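Gamma-glutamyltransferase 1 Threonine peptidase. MEROPS family T03 (Pseudomonas nitroreducens, PDB 7D9E) transfers the gamma-glutamyl group of glutathione and related compounds to amino acids and peptides, or to water, using an N-terminal threonine nucleophile. Local coordinates at residues Asp42-Lys47 / Asp60-Glu65; Asn52-Val57 / Gly94-Thr99. All coordinates share one frame; numbering follows the deposited sequence.

Contact 1: Asp42-Lys47 / Asp60-Glu65. With DON (6-diazenyl-5-oxo-L-norleucine), chain D.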
# COMPACT_ATOMS: atom_id res chain seq x y z
N ASP B 42 9.03 2.00 10.97
CA ASP B 42 8.26 1.15 11.87
C ASP B 42 7.85 -0.17 11.23
O ASP B 42 7.39 -1.08 11.93
CB ASP B 42 7.02 1.87 12.40
CG ASP B 42 6.33 1.09 13.50
OD1 ASP B 42 6.95 0.93 14.58
OD2 ASP B 42 5.17 0.65 13.32
N ASP B 43 7.98 -0.30 9.92
CA ASP B 43 7.69 -1.56 9.26
C ASP B 43 8.80 -2.60 9.42
O ASP B 43 8.56 -3.78 9.13
CB ASP B 43 7.41 -1.29 7.80
CG ASP B 43 5.97 -0.85 7.54
OD1 ASP B 43 5.12 -0.84 8.49
OD2 ASP B 43 5.67 -0.49 6.39
N PHE B 44 9.99 -2.20 9.85
CA PHE B 44 10.97 -3.20 10.25
C PHE B 44 10.52 -3.84 11.56
O PHE B 44 9.70 -3.29 12.30
CB PHE B 44 12.32 -2.57 10.53
CG PHE B 44 13.13 -2.21 9.30
CD1 PHE B 44 13.57 -3.17 8.43
CD2 PHE B 44 13.49 -0.88 9.08
CE1 PHE B 44 14.36 -2.82 7.32
CE2 PHE B 44 14.27 -0.53 7.98
CZ PHE B 44 14.71 -1.50 7.11
N SER B 45 11.08 -5.00 11.87
CA SER B 45 11.01 -5.53 13.23
C SER B 45 12.00 -4.75 14.10
O SER B 45 13.20 -4.74 13.82
CB SER B 45 11.35 -7.02 13.23
OG SER B 45 11.27 -7.55 14.54
N SER B 46 11.49 -4.08 15.15
CA SER B 46 12.35 -3.33 16.05
C SER B 46 12.99 -4.21 17.11
O SER B 46 14.02 -3.85 17.69
CB SER B 46 11.54 -2.25 16.78
OG SER B 46 10.98 -1.31 15.87
N LYS B 47 12.37 -5.35 17.40
CA LYS B 47 12.75 -6.30 18.43
C LYS B 47 12.03 -7.59 18.06
O LYS B 47 10.82 -7.57 17.81
CB LYS B 47 12.30 -5.81 19.80
CG LYS B 47 12.92 -6.58 20.95
CD LYS B 47 12.33 -6.13 22.28
N ASP B 60 14.72 -11.97 12.18
CA ASP B 60 15.95 -11.56 11.51
C ASP B 60 15.72 -11.09 10.08
O ASP B 60 16.33 -10.12 9.64
CB ASP B 60 16.96 -12.71 11.52
N ALA B 61 14.85 -11.78 9.33
CA ALA B 61 14.69 -11.43 7.93
C ALA B 61 14.28 -9.98 7.74
O ALA B 61 14.67 -9.34 6.75
CB ALA B 61 13.66 -12.34 7.25
N ASN B 62 13.49 -9.43 8.67
CA ASN B 62 13.01 -8.06 8.56
C ASN B 62 13.57 -7.15 9.64
O ASN B 62 12.96 -6.13 9.95
CB ASN B 62 11.47 -8.05 8.57
CG ASN B 62 10.88 -6.70 8.23
OD1 ASN B 62 11.36 -5.99 7.35
ND2 ASN B 62 9.82 -6.33 8.95
N ALA B 63 14.74 -7.51 10.20
CA ALA B 63 15.44 -6.64 11.13
C ALA B 63 16.01 -5.42 10.41
O ALA B 63 16.26 -5.44 9.19
CB ALA B 63 16.62 -7.40 11.76
N ILE B 64 16.24 -4.35 11.18
CA ILE B 64 16.82 -3.13 10.63
C ILE B 64 18.25 -3.39 10.18
O ILE B 64 19.07 -3.93 10.93
CB ILE B 64 16.77 -1.99 11.66
CG1 ILE B 64 15.34 -1.75 12.13
CG2 ILE B 64 17.41 -0.72 11.10
CD1 ILE B 64 15.23 -0.85 13.37
N GLU B 65 18.57 -2.97 8.95
CA GLU B 65 19.96 -2.97 8.46
C GLU B 65 20.09 -1.75 7.57
O GLU B 65 19.13 -1.41 6.85
CB GLU B 65 20.26 -4.24 7.65
CG GLU B 65 20.13 -5.56 8.42
CD GLU B 65 20.48 -6.79 7.57
OE1 GLU B 65 21.68 -6.97 7.27
OE2 GLU B 65 19.57 -7.59 7.23
O DON D . 4.04 -0.72 3.66
C DON D . 3.08 -1.15 4.50
OXT DON D . 2.68 -2.31 4.42
CA DON D . 2.54 -0.02 5.36
N DON D . 3.58 0.90 5.74
CB DON D . 1.36 0.51 4.51
C1E DON D . 0.78 1.76 5.09
C1D DON D . -0.51 2.04 4.36
O1J DON D . -0.92 1.33 3.43
O HOH W 1 15.87 -4.49 14.08
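Asn62 holds the chain on both sides of Phe44, at Asp43 O and Ser45 N, in a loop-to-loop contact of this Ntn-hydrolase chain, within the long irregular connection between strands 13-19 and 77-81 and beside the glutamate pocket. Asn62 is the third residue of a type I beta turn from Asp60 to Ala63. With chi1 at -170° its amide extends away from its own backbone N, and ND2 gives a hydrogen bond of 2.9 Å to Asp43 O, received in the carbonyl plane on a lone pair. The other end of that amide, OD1, accepts from Leu71 N, so asparagine suits the place by offering a donor and an acceptor at once. Asn62 O takes the N-H of Ser45, also at 2.9 Å. The Phe44 ring lies against 62-64: Ile64 CA sits over one face, 4.0 Å from the centroid in a CH-pi contact, while Asn62 O lies at the ring edge. Ile64 CG1 packs against Phe44 CB, the two side chains crossing at about a right angle; a flat apolar ring suits both neighbours. Asp43 OD2 accepts a hydrogen bond from the ligand's amino N, 2.6 Å away, and meets Arg94 of the other chain in a salt bridge; a carboxylate matches both the arginine and an amino group that is probably charged. Further along, one water donates to Ser45 O at 2.7 Å and accepts from Ile64 N at 2.9 Å.

Contact 2: Asn52-Val57 / Gly94-Thr99. With DON (6-diazenyl-5-oxo-L-norleucine), chain D.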
# COMPACT_ATOMS: atom_id res chain seq x y z
N ASN B 52 4.47 -4.36 15.68
CA ASN B 52 4.56 -2.97 15.26
C ASN B 52 3.17 -2.34 15.27
O ASN B 52 2.23 -2.89 15.84
CB ASN B 52 5.26 -2.88 13.90
CG ASN B 52 4.32 -3.21 12.76
OD1 ASN B 52 3.23 -3.75 12.97
ND2 ASN B 52 4.75 -2.90 11.54
N ALA B 53 3.02 -1.17 14.63
CA ALA B 53 1.78 -0.42 14.69
C ALA B 53 0.60 -1.19 14.09
O ALA B 53 -0.55 -0.92 14.46
CB ALA B 53 1.96 0.91 13.95
N PHE B 54 0.85 -2.13 13.18
CA PHE B 54 -0.21 -2.92 12.57
C PHE B 54 -0.38 -4.28 13.23
O PHE B 54 -1.15 -5.11 12.74
CB PHE B 54 0.04 -3.07 11.07
CG PHE B 54 -0.19 -1.81 10.29
CD1 PHE B 54 -1.47 -1.30 10.14
CD2 PHE B 54 0.88 -1.11 9.75
CE1 PHE B 54 -1.68 -0.13 9.43
CE2 PHE B 54 0.67 0.06 9.05
CZ PHE B 54 -0.61 0.55 8.89
N GLY B 55 0.33 -4.53 14.33
CA GLY B 55 0.19 -5.77 15.05
C GLY B 55 1.00 -6.92 14.49
O GLY B 55 0.81 -8.05 14.94
N VAL B 56 1.89 -6.67 13.52
CA VAL B 56 2.64 -7.73 12.87
C VAL B 56 4.02 -7.83 13.49
O VAL B 56 4.58 -6.84 13.99
CB VAL B 56 2.70 -7.55 11.34
CG1 VAL B 56 1.30 -7.59 10.75
CG2 VAL B 56 3.41 -6.26 10.96
N VAL B 57 4.58 -9.04 13.48
CA VAL B 57 5.85 -9.32 14.13
C VAL B 57 6.86 -9.81 13.10
O VAL B 57 6.53 -10.11 11.95
CB VAL B 57 5.70 -10.34 15.28
CG1 VAL B 57 4.73 -9.82 16.33
CG2 VAL B 57 5.23 -11.70 14.76
N GLY B 94 -2.46 -1.14 5.65
CA GLY B 94 -1.40 -1.83 6.38
C GLY B 94 -1.48 -3.33 6.21
O GLY B 94 -1.57 -3.85 5.09
N SER B 95 -1.47 -4.06 7.34
CA SER B 95 -1.45 -5.51 7.24
C SER B 95 -2.77 -6.09 6.73
O SER B 95 -2.83 -7.31 6.49
CB SER B 95 -1.12 -6.14 8.59
OG SER B 95 -2.09 -5.79 9.56
N ARG B 96 -3.80 -5.27 6.51
CA ARG B 96 -5.05 -5.74 5.93
C ARG B 96 -5.07 -5.66 4.41
O ARG B 96 -6.05 -6.04 3.79
CB ARG B 96 -6.22 -4.89 6.42
CG ARG B 96 -6.57 -4.91 7.93
CD ARG B 96 -5.45 -4.75 8.90
NE ARG B 96 -6.02 -4.52 10.23
CZ ARG B 96 -5.35 -4.39 11.35
NH1 ARG B 96 -4.02 -4.50 11.39
NH2 ARG B 96 -6.02 -4.19 12.48
N ILE B 97 -4.01 -5.15 3.79
CA ILE B 97 -4.09 -4.85 2.36
C ILE B 97 -4.32 -6.10 1.55
O ILE B 97 -5.19 -6.13 0.67
CB ILE B 97 -2.81 -4.12 1.90
CG1 ILE B 97 -2.80 -2.67 2.40
CG2 ILE B 97 -2.69 -4.19 0.35
CD1 ILE B 97 -1.50 -1.94 2.18
N PHE B 98 -3.49 -7.13 1.75
CA PHE B 98 -3.60 -8.30 0.89
C PHE B 98 -4.79 -9.16 1.28
O PHE B 98 -5.36 -9.84 0.41
CB PHE B 98 -2.28 -9.06 0.80
CG PHE B 98 -1.66 -9.41 2.11
CD1 PHE B 98 -2.11 -10.49 2.84
CD2 PHE B 98 -0.57 -8.68 2.58
CE1 PHE B 98 -1.52 -10.83 4.05
CE2 PHE B 98 0.06 -9.03 3.78
CZ PHE B 98 -0.43 -10.11 4.51
N THR B 99 -5.22 -9.14 2.55
CA THR B 99 -6.47 -9.85 2.85
C THR B 99 -7.67 -9.13 2.25
O THR B 99 -8.64 -9.80 1.85
CB THR B 99 -6.67 -10.09 4.35
OG1 THR B 99 -6.78 -8.85 5.03
CG2 THR B 99 -5.53 -10.95 4.94
O DON D . 4.04 -0.72 3.66
C DON D . 3.08 -1.15 4.50
OXT DON D . 2.68 -2.31 4.42
CA DON D . 2.54 -0.02 5.36
N DON D . 3.58 0.90 5.74
CB DON D . 1.36 0.51 4.51
C1E DON D . 0.78 1.76 5.09
C1D DON D . -0.51 2.04 4.36
O1J DON D . -0.92 1.33 3.43
O HOH W 2 -3.78 -3.79 14.48
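This contact backs one side of the ligand pocket, where Gly94 and Ile97 come near DON: an Asx turn at Asn52 sets Phe54 against Gly94, just ahead of helix 97-109. Asn52 OD1 accepts from Phe54 N at 2.9 Å and from Val56 N on the opposite face of its carboxamide plane, bracing the type I turn from Asn52 to Gly55. Phe54 then lays one ring face over the glycine: Gly94 CA lies 3.6 Å from the centroid, a CH-pi contact offset toward the rim. With no side chain, Gly94 lets its CA come within 3.5 Å of Phe54 CE1, and its positive phi (55°) also suits glycine. Farther along the turn, Val56 CG1 meets Ser95 CB at 3.6 Å. Arg96, bent at chi2 (47°), brings its guanidinium back to the turn, where NH1 gives Phe54 O a weak hydrogen bond of 3.2 Å, with the acceptor near the guanidinium plane, and a straighter one to Ser95 OG at 3.0 Å. Gln127 bonds both Phe54 O and Ser95 OG, and Gln160 takes Arg96 NE. The polar atoms on this side thus share several partners, so the position of Phe54 rests on a bonding network as well as on contact between its ring and Gly94.

How the contacts relate
Contacts 1 and 2 alternate along the chain, with 52-57 lying between the two segments of contact 1, and their centres are about 14 Å apart. They are joined directly: Asp42 OD2 probably accepts from Ala53 N at 3.1 Å, and Asp42 O from Asn52 ND2 at 3.2 Å, tying the start of one segment to the turn of the other. Both reach DON, but at different parts of it. Contact 1 supplies Asp43 for the amino group, whereas Gly94 and Ile97 of contact 2 come near O1J, with Ile97 CD1 at 3.5 Å. Glu40, Asn21, Ser72 and Ser73 also hydrogen-bond the ligand, and Thr1, the nucleophile by close similarity, lines the same pocket.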